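Side-chain contacts in chorismatase (Streptomyces hygroscopicus, PDB 4BPS), which hydrolyses chorismate to pyruvate and a dihydroxycyclohexadiene carboxylic acid in the biosynthesis of the immunosuppressants FK506 and FK520: residues A[150-153]-A[154-158]; A[330-333]-A[334-337]. All coordinates share one frame; numbering follows the deposited sequence. Where two conformers were deposited one is given.

Contact 1 of 2, residues A[150-153]-A[154-158]. With 3EB (3-(2-carboxyethyl)benzoic acid), chain B.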
ATOM      1  N   ASP A 150      17.855  18.966   3.607  1.00  7.30           N
ATOM      2  CA  ASP A 150      17.351  20.085   4.373  0.61  7.77           C
ATOM      3  C   ASP A 150      17.339  19.821   5.880  1.00  6.22           C
ATOM      4  O   ASP A 150      16.902  20.676   6.638  1.00  6.73           O
ATOM      5  CB  ASP A 150      15.971  20.472   3.859  0.61 11.28           C
ATOM      6  CG  ASP A 150      16.006  20.941   2.413  0.61 16.34           C
ATOM      7  OD1 ASP A 150      17.105  21.255   1.896  0.61 17.17           O
ATOM      8  OD2 ASP A 150      14.931  21.021   1.793  0.61 18.58           O
ATOM      9  N   GLY A 151      17.825  18.651   6.301  1.00  6.30           N
ATOM     10  CA  GLY A 151      17.885  18.315   7.714  1.00  6.58           C
ATOM     11  C   GLY A 151      16.645  17.652   8.305  1.00  5.72           C
ATOM     12  O   GLY A 151      16.568  17.547   9.540  1.00  6.23           O
ATOM     13  N   LEU A 152      15.715  17.175   7.467  1.00  6.02           N
ATOM     14  CA  LEU A 152      14.461  16.585   7.904  1.00  5.82           C
ATOM     15  C   LEU A 152      14.387  15.121   7.512  1.00  5.59           C
ATOM     16  O   LEU A 152      14.756  14.757   6.401  1.00  6.01           O
ATOM     17  CB  LEU A 152      13.302  17.349   7.250  1.00  6.55           C
ATOM     18  CG  LEU A 152      11.879  16.925   7.653  1.00  6.89           C
ATOM     19  CD1 LEU A 152      11.604  17.183   9.139  1.00  7.42           C
ATOM     20  CD2 LEU A 152      10.873  17.629   6.760  1.00  7.56           C
ATOM     21  N   GLU A 153      13.858  14.280   8.399  1.00  5.70           N
ATOM     22  CA  GLU A 153      13.659  12.870   8.062  1.00  5.47           C
ATOM     23  C   GLU A 153      12.864  12.730   6.769  1.00  5.23           C
ATOM     24  O   GLU A 153      11.827  13.398   6.596  1.00  5.63           O
ATOM     25  CB  GLU A 153      12.931  12.150   9.207  1.00  6.26           C
ATOM     26  CG  GLU A 153      12.945  10.639   9.051  1.00  6.78           C
ATOM     27  CD  GLU A 153      12.076   9.896  10.064  1.00  8.07           C
ATOM     28  OE1 GLU A 153      11.159  10.514  10.653  1.00  9.61           O
ATOM     29  OE2 GLU A 153      12.347   8.698  10.283  1.00  8.58           O
ATOM     30  N   VAL A 154      13.306  11.825   5.895  1.00  5.02           N
ATOM     31  CA  VAL A 154      12.642  11.627   4.613  1.00  5.04           C
ATOM     32  C   VAL A 154      11.146  11.319   4.786  1.00  4.50           C
ATOM     33  O   VAL A 154      10.325  11.851   4.053  1.00  4.82           O
ATOM     34  CB  VAL A 154      13.389  10.593   3.769  1.00  5.49           C
ATOM     35  CG1 VAL A 154      12.547  10.111   2.581  1.00  6.07           C
ATOM     36  CG2 VAL A 154      14.685  11.207   3.248  1.00  6.63           C
ATOM     37  N   TYR A 155      10.764  10.465   5.740  1.00  4.64           N
ATOM     38  CA  TYR A 155       9.331  10.164   5.872  1.00  4.90           C
ATOM     39  C   TYR A 155       8.526  11.442   6.127  1.00  4.70           C
ATOM     40  O   TYR A 155       7.421  11.597   5.612  1.00  4.86           O
ATOM     41  CB  TYR A 155       9.086   9.195   7.024  1.00  5.26           C
ATOM     42  CG  TYR A 155       7.617   8.848   7.192  1.00  4.91           C
ATOM     43  CD1 TYR A 155       6.896   8.212   6.178  1.00  5.12           C
ATOM     44  CD2 TYR A 155       6.930   9.192   8.344  1.00  5.11           C
ATOM     45  CE1 TYR A 155       5.564   7.921   6.323  1.00  5.01           C
ATOM     46  CE2 TYR A 155       5.604   8.878   8.518  1.00  5.23           C
ATOM     47  CZ  TYR A 155       4.916   8.252   7.502  1.00  5.08           C
ATOM     48  OH  TYR A 155       3.583   7.964   7.688  1.00  5.48           O
ATOM     49  N   ARG A 156       9.070  12.326   6.956  1.00  4.81           N
ATOM     50  CA  ARG A 156       8.378  13.562   7.304  1.00  5.02           C
ATOM     51  C   ARG A 156       8.292  14.491   6.088  1.00  5.14           C
ATOM     52  O   ARG A 156       7.257  15.132   5.857  1.00  5.39           O
ATOM     53  CB  ARG A 156       9.056  14.245   8.478  1.00  5.67           C
ATOM     54  CG  ARG A 156       8.999  13.403   9.734  1.00  6.31           C
ATOM     55  CD  ARG A 156       9.931  13.939  10.819  1.00  6.78           C
ATOM     56  NE  ARG A 156      10.011  12.992  11.935  1.00  7.88           N
ATOM     57  CZ  ARG A 156       9.310  13.091  13.058  1.00  8.06           C
ATOM     58  NH1 ARG A 156       8.500  14.129  13.269  1.00  8.50           N
ATOM     59  NH2 ARG A 156       9.434  12.165  14.002  1.00  9.50           N
ATOM     60  N   ASP A 157       9.362  14.549   5.304  1.00  5.45           N
ATOM     61  CA  ASP A 157       9.416  15.330   4.062  1.00  5.55           C
ATOM     62  C   ASP A 157       8.357  14.809   3.075  1.00  5.33           C
ATOM     63  O   ASP A 157       7.576  15.575   2.489  1.00  5.76           O
ATOM     64  CB  ASP A 157      10.845  15.144   3.537  1.00  5.76           C
ATOM     65  CG  ASP A 157      11.216  16.000   2.331  1.00  6.33           C
ATOM     66  OD1 ASP A 157      10.648  17.094   2.107  1.00  7.16           O
ATOM     67  OD2 ASP A 157      12.158  15.550   1.650  1.00  6.38           O
ATOM     68  N   PHE A 158       8.294  13.482   2.926  1.00  5.04           N
ATOM     69  CA  PHE A 158       7.252  12.839   2.129  1.00  5.10           C
ATOM     70  C   PHE A 158       5.849  13.212   2.644  1.00  4.89           C
ATOM     71  O   PHE A 158       4.962  13.537   1.853  1.00  5.46           O
ATOM     72  CB  PHE A 158       7.481  11.315   2.163  1.00  5.19           C
ATOM     73  CG  PHE A 158       6.253  10.517   1.820  1.00  4.92           C
ATOM     74  CD1 PHE A 158       5.806  10.418   0.500  1.00  5.42           C
ATOM     75  CD2 PHE A 158       5.516   9.892   2.811  1.00  5.90           C
ATOM     76  CE1 PHE A 158       4.647   9.728   0.185  1.00  5.80           C
ATOM     77  CE2 PHE A 158       4.362   9.184   2.492  1.00  6.18           C
ATOM     78  CZ  PHE A 158       3.926   9.117   1.183  1.00  6.12           C
TER
HETATM   79  C   3EB B1345       1.318   3.974  11.246  1.00  5.35           C
HETATM   80  O   3EB B1345       1.375   5.208  11.288  1.00  5.73           O
HETATM   81  CA  3EB B1345       2.465   3.139  10.750  1.00  5.53           C
HETATM   82  OAB 3EB B1345       2.410   7.067   5.568  1.00  5.47           O
HETATM   83  OAD 3EB B1345       1.241   5.947   4.051  1.00  5.49           O
HETATM   84  CAE 3EB B1345       1.289   2.787   7.962  1.00  5.28           C
HETATM   85  CAF 3EB B1345       0.542   2.833   6.791  1.00  4.97           C
HETATM   86  CAG 3EB B1345       2.231   3.778   8.241  1.00  4.77           C
HETATM   87  CAH 3EB B1345       0.731   3.858   5.879  1.00  5.00           C
HETATM   88  CAL 3EB B1345       1.807   6.036   5.206  1.00  5.09           C
HETATM   89  CAM 3EB B1345       2.394   4.813   7.320  1.00  4.86           C
HETATM   90  CAN 3EB B1345       1.640   4.876   6.148  1.00  5.07           C
HETATM   91  OXT 3EB B1345       0.297   3.316  11.680  1.00  5.69           O
HETATM   92  C2  3EB B1345       3.110   3.733   9.480  1.00  5.40           C
HETATM   93  O   HOH W   1      11.866  10.649  13.669  1.00 23.40           O
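E153 and R156 form a local salt bridge at the N-terminus of helix 154-169, with E153 in the N-cap position. E153 O accepts D157 N at 3.0 Å, a bond of the first helix turn, while R156 NE donates to E153 OE1 at 3.0 Å, nearly in line with the C-O bond, though OE1 sits 18° out of the guanidinium plane. Carboxylate and guanidinium planes lie 24° apart, and water 1 closes the pair by giving a hydrogen to OE1 and taking one from R156 NH2 at 2.9 Å. E153 gets there with CG anti to its backbone N (chi1 -168°) and an extended chain; N145 holds OE2, and the carbonyls of T218 and G220 take R156 NH1. Nearer the backbone, L152 crosses the arginine stem at about a right angle, its CD1 3.9 Å from R156 CB. On another side of the turn, Y155 OH donates a 2.6 Å hydrogen bond, in the plane of its ring, to OAB of the bound 3-(2-carboxyethyl)benzoic acid, in keeping with its role in substrate binding. D157 is tied to Y111, just ahead of helix 112-129, and V154 and F158 pack on strand 133-142, so the helix start is set against both.

Contact 2 of 2, residues A[330-333]-A[334-337]; sequences IARE and DLLV
I330 packs on L335, the last residue of a type I beta turn running from R332 to L335, in the loop that leads from strand 323-327 into strand 337-343. I330 comes first: its CG2 lies 3.6 Å from L335 CB, the two side chains crossing at about a right angle, and its CG1 approaches L335 O at 3.2 Å. A chi1 of -38° puts CG1 beside the backbone N and CG2 on the far side from it, and the two branches thus meet the carbonyl and the side chain of one leucine. Cutting I330 back to an alanine is likely to strip away the CG2 contact with L335 CB and the CG1 packing on its carbonyl, opening a gap next to Y299 and the proton acceptor E338. A331 borders the bound ligand. At R332 the carbonyl O closes the turn by accepting L335 N at 3.0 Å. The extended R332 side chain passes obliquely over L335, with CD 3.8 Å from L335 CD1, and its guanidinium carries on to H251 O and T253 beside the substrate-binding Y215. E333 takes the second turn position, before the chain reaches D334. There the carboxylate, which bonds to T253, runs alongside the R332 stem in the same direction; D334 OD1 sits 3.6 Å from R332 CB.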
ATOM      1  N   ILE A 330      10.851   0.788   8.113  1.00  6.78           N
ATOM      2  CA  ILE A 330       9.480   1.186   8.390  1.00  6.54           C
ATOM      3  C   ILE A 330       9.424   2.720   8.604  1.00  6.05           C
ATOM      4  O   ILE A 330      10.452   3.367   8.838  1.00  6.19           O
ATOM      5  CB  ILE A 330       8.953   0.457   9.664  1.00  7.73           C
ATOM      6  CG1 ILE A 330       9.470  -1.000   9.744  1.00 10.12           C
ATOM      7  CG2 ILE A 330       7.406   0.556   9.765  1.00  8.10           C
ATOM      8  CD1 ILE A 330       8.964  -1.949   8.655  1.00 10.99           C
ATOM      9  N   ALA A 331       8.223   3.309   8.543  1.00  7.00           N
ATOM     10  CA  ALA A 331       8.076   4.761   8.575  1.00  7.29           C
ATOM     11  C   ALA A 331       8.658   5.439   9.811  1.00  6.41           C
ATOM     12  O   ALA A 331       9.067   6.596   9.706  1.00  7.45           O
ATOM     13  CB  ALA A 331       6.595   5.132   8.460  1.00  8.25           C
ATOM     14  N   ARG A 332       8.635   4.761  10.972  1.00  6.26           N
ATOM     15  CA  ARG A 332       9.338   5.245  12.173  1.00  6.64           C
ATOM     16  C   ARG A 332      10.505   4.325  12.447  1.00  6.32           C
ATOM     17  O   ARG A 332      10.365   3.101  12.343  1.00  6.35           O
ATOM     18  CB  ARG A 332       8.461   5.199  13.426  1.00  7.38           C
ATOM     19  CG  ARG A 332       7.180   5.958  13.320  1.00  7.58           C
ATOM     20  CD  ARG A 332       6.355   5.774  14.562  1.00  7.64           C
ATOM     21  NE  ARG A 332       5.082   6.458  14.417  1.00  6.85           N
ATOM     22  CZ  ARG A 332       4.092   6.371  15.291  1.00  6.52           C
ATOM     23  NH1 ARG A 332       4.172   5.576  16.379  1.00  6.30           N
ATOM     24  NH2 ARG A 332       2.989   7.064  15.067  1.00  7.04           N
ATOM     25  N   GLU A 333      11.641   4.895  12.855  1.00  6.70           N
ATOM     26  CA  GLU A 333      12.817   4.108  13.204  1.00  7.23           C
ATOM     27  C   GLU A 333      12.484   3.029  14.247  1.00  6.28           C
ATOM     28  O   GLU A 333      13.003   1.915  14.137  1.00  6.88           O
ATOM     29  CB  GLU A 333      13.963   4.998  13.722  1.00  9.69           C
ATOM     30  CG  GLU A 333      15.249   4.233  14.118  1.00 14.80           C
ATOM     31  CD  GLU A 333      16.053   3.723  12.921  1.00 22.55           C
ATOM     32  OE1 GLU A 333      15.946   4.279  11.795  1.00 25.08           O
ATOM     33  OE2 GLU A 333      16.816   2.749  13.109  1.00 27.79           O
ATOM     34  N   ASP A 334      11.616   3.349  15.221  1.00  6.19           N
ATOM     35  CA  ASP A 334      11.322   2.371  16.270  1.00  6.77           C
ATOM     36  C   ASP A 334      10.262   1.325  15.928  1.00  5.82           C
ATOM     37  O   ASP A 334       9.990   0.450  16.755  1.00  6.14           O
ATOM     38  CB  ASP A 334      11.007   3.053  17.614  1.00  8.79           C
ATOM     39  CG  ASP A 334       9.729   3.872  17.614  1.00 10.79           C
ATOM     40  OD1 ASP A 334       8.890   3.752  16.692  1.00 10.32           O
ATOM     41  OD2 ASP A 334       9.538   4.604  18.621  1.00 13.79           O
ATOM     42  N   LEU A 335       9.710   1.386  14.722  1.00  5.32           N
ATOM     43  CA  LEU A 335       8.862   0.309  14.229  1.00  5.41           C
ATOM     44  C   LEU A 335       9.741  -0.708  13.525  1.00  5.17           C
ATOM     45  O   LEU A 335      10.594  -0.352  12.702  1.00  6.01           O
ATOM     46  CB  LEU A 335       7.760   0.847  13.312  1.00  5.99           C
ATOM     47  CG  LEU A 335       6.742   1.756  14.020  1.00  6.65           C
ATOM     48  CD1 LEU A 335       5.813   2.396  12.993  1.00  7.44           C
ATOM     49  CD2 LEU A 335       5.943   1.001  15.098  1.00  7.13           C
ATOM     50  N   LEU A 336       9.504  -1.976  13.846  1.00  4.94           N
ATOM     51  CA  LEU A 336      10.389  -3.061  13.458  1.00  4.91           C
ATOM     52  C   LEU A 336       9.784  -4.013  12.437  1.00  4.29           C
ATOM     53  O   LEU A 336      10.494  -4.850  11.859  1.00  5.15           O
ATOM     54  CB  LEU A 336      10.760  -3.863  14.711  1.00  5.52           C
ATOM     55  CG  LEU A 336      11.366  -3.029  15.848  1.00  6.63           C
ATOM     56  CD1 LEU A 336      11.540  -3.873  17.099  1.00  8.00           C
ATOM     57  CD2 LEU A 336      12.678  -2.411  15.416  1.00  8.02           C
ATOM     58  N   VAL A 337       8.460  -3.926  12.253  1.00  4.77           N
ATOM     59  CA  VAL A 337       7.727  -4.866  11.414  1.00  5.26           C
ATOM     60  C   VAL A 337       6.385  -4.252  11.059  1.00  5.17           C
ATOM     61  O   VAL A 337       5.802  -3.511  11.869  1.00  5.89           O
ATOM     62  CB  VAL A 337       7.529  -6.215  12.154  1.00  6.38           C
ATOM     63  CG1 VAL A 337       6.831  -6.047  13.535  1.00  6.92           C
ATOM     64  CG2 VAL A 337       6.770  -7.230  11.266  1.00  6.70           C
TER

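How the contacts relate
Contact 1 comes first along the chain and contact 2 well after it, yet their centres are about 15 Å apart, on the same side of the chain's centre. Contact 1 starts helix 154-169, which packs on the sheet containing strand 133-142; contact 2 leads into strand 337-343 of the seven-stranded sheet. They touch directly, Y155 CD2 lying 3.6 Å from A331 O, and N145 spans both by bonding E153 OE2 and I330 O. Each contributes to the same ligand pocket: Y155 from contact 1, A331 from contact 2, with E338 following immediately. The pocket therefore draws on both parts of the chain, consistent with a site formed where they meet.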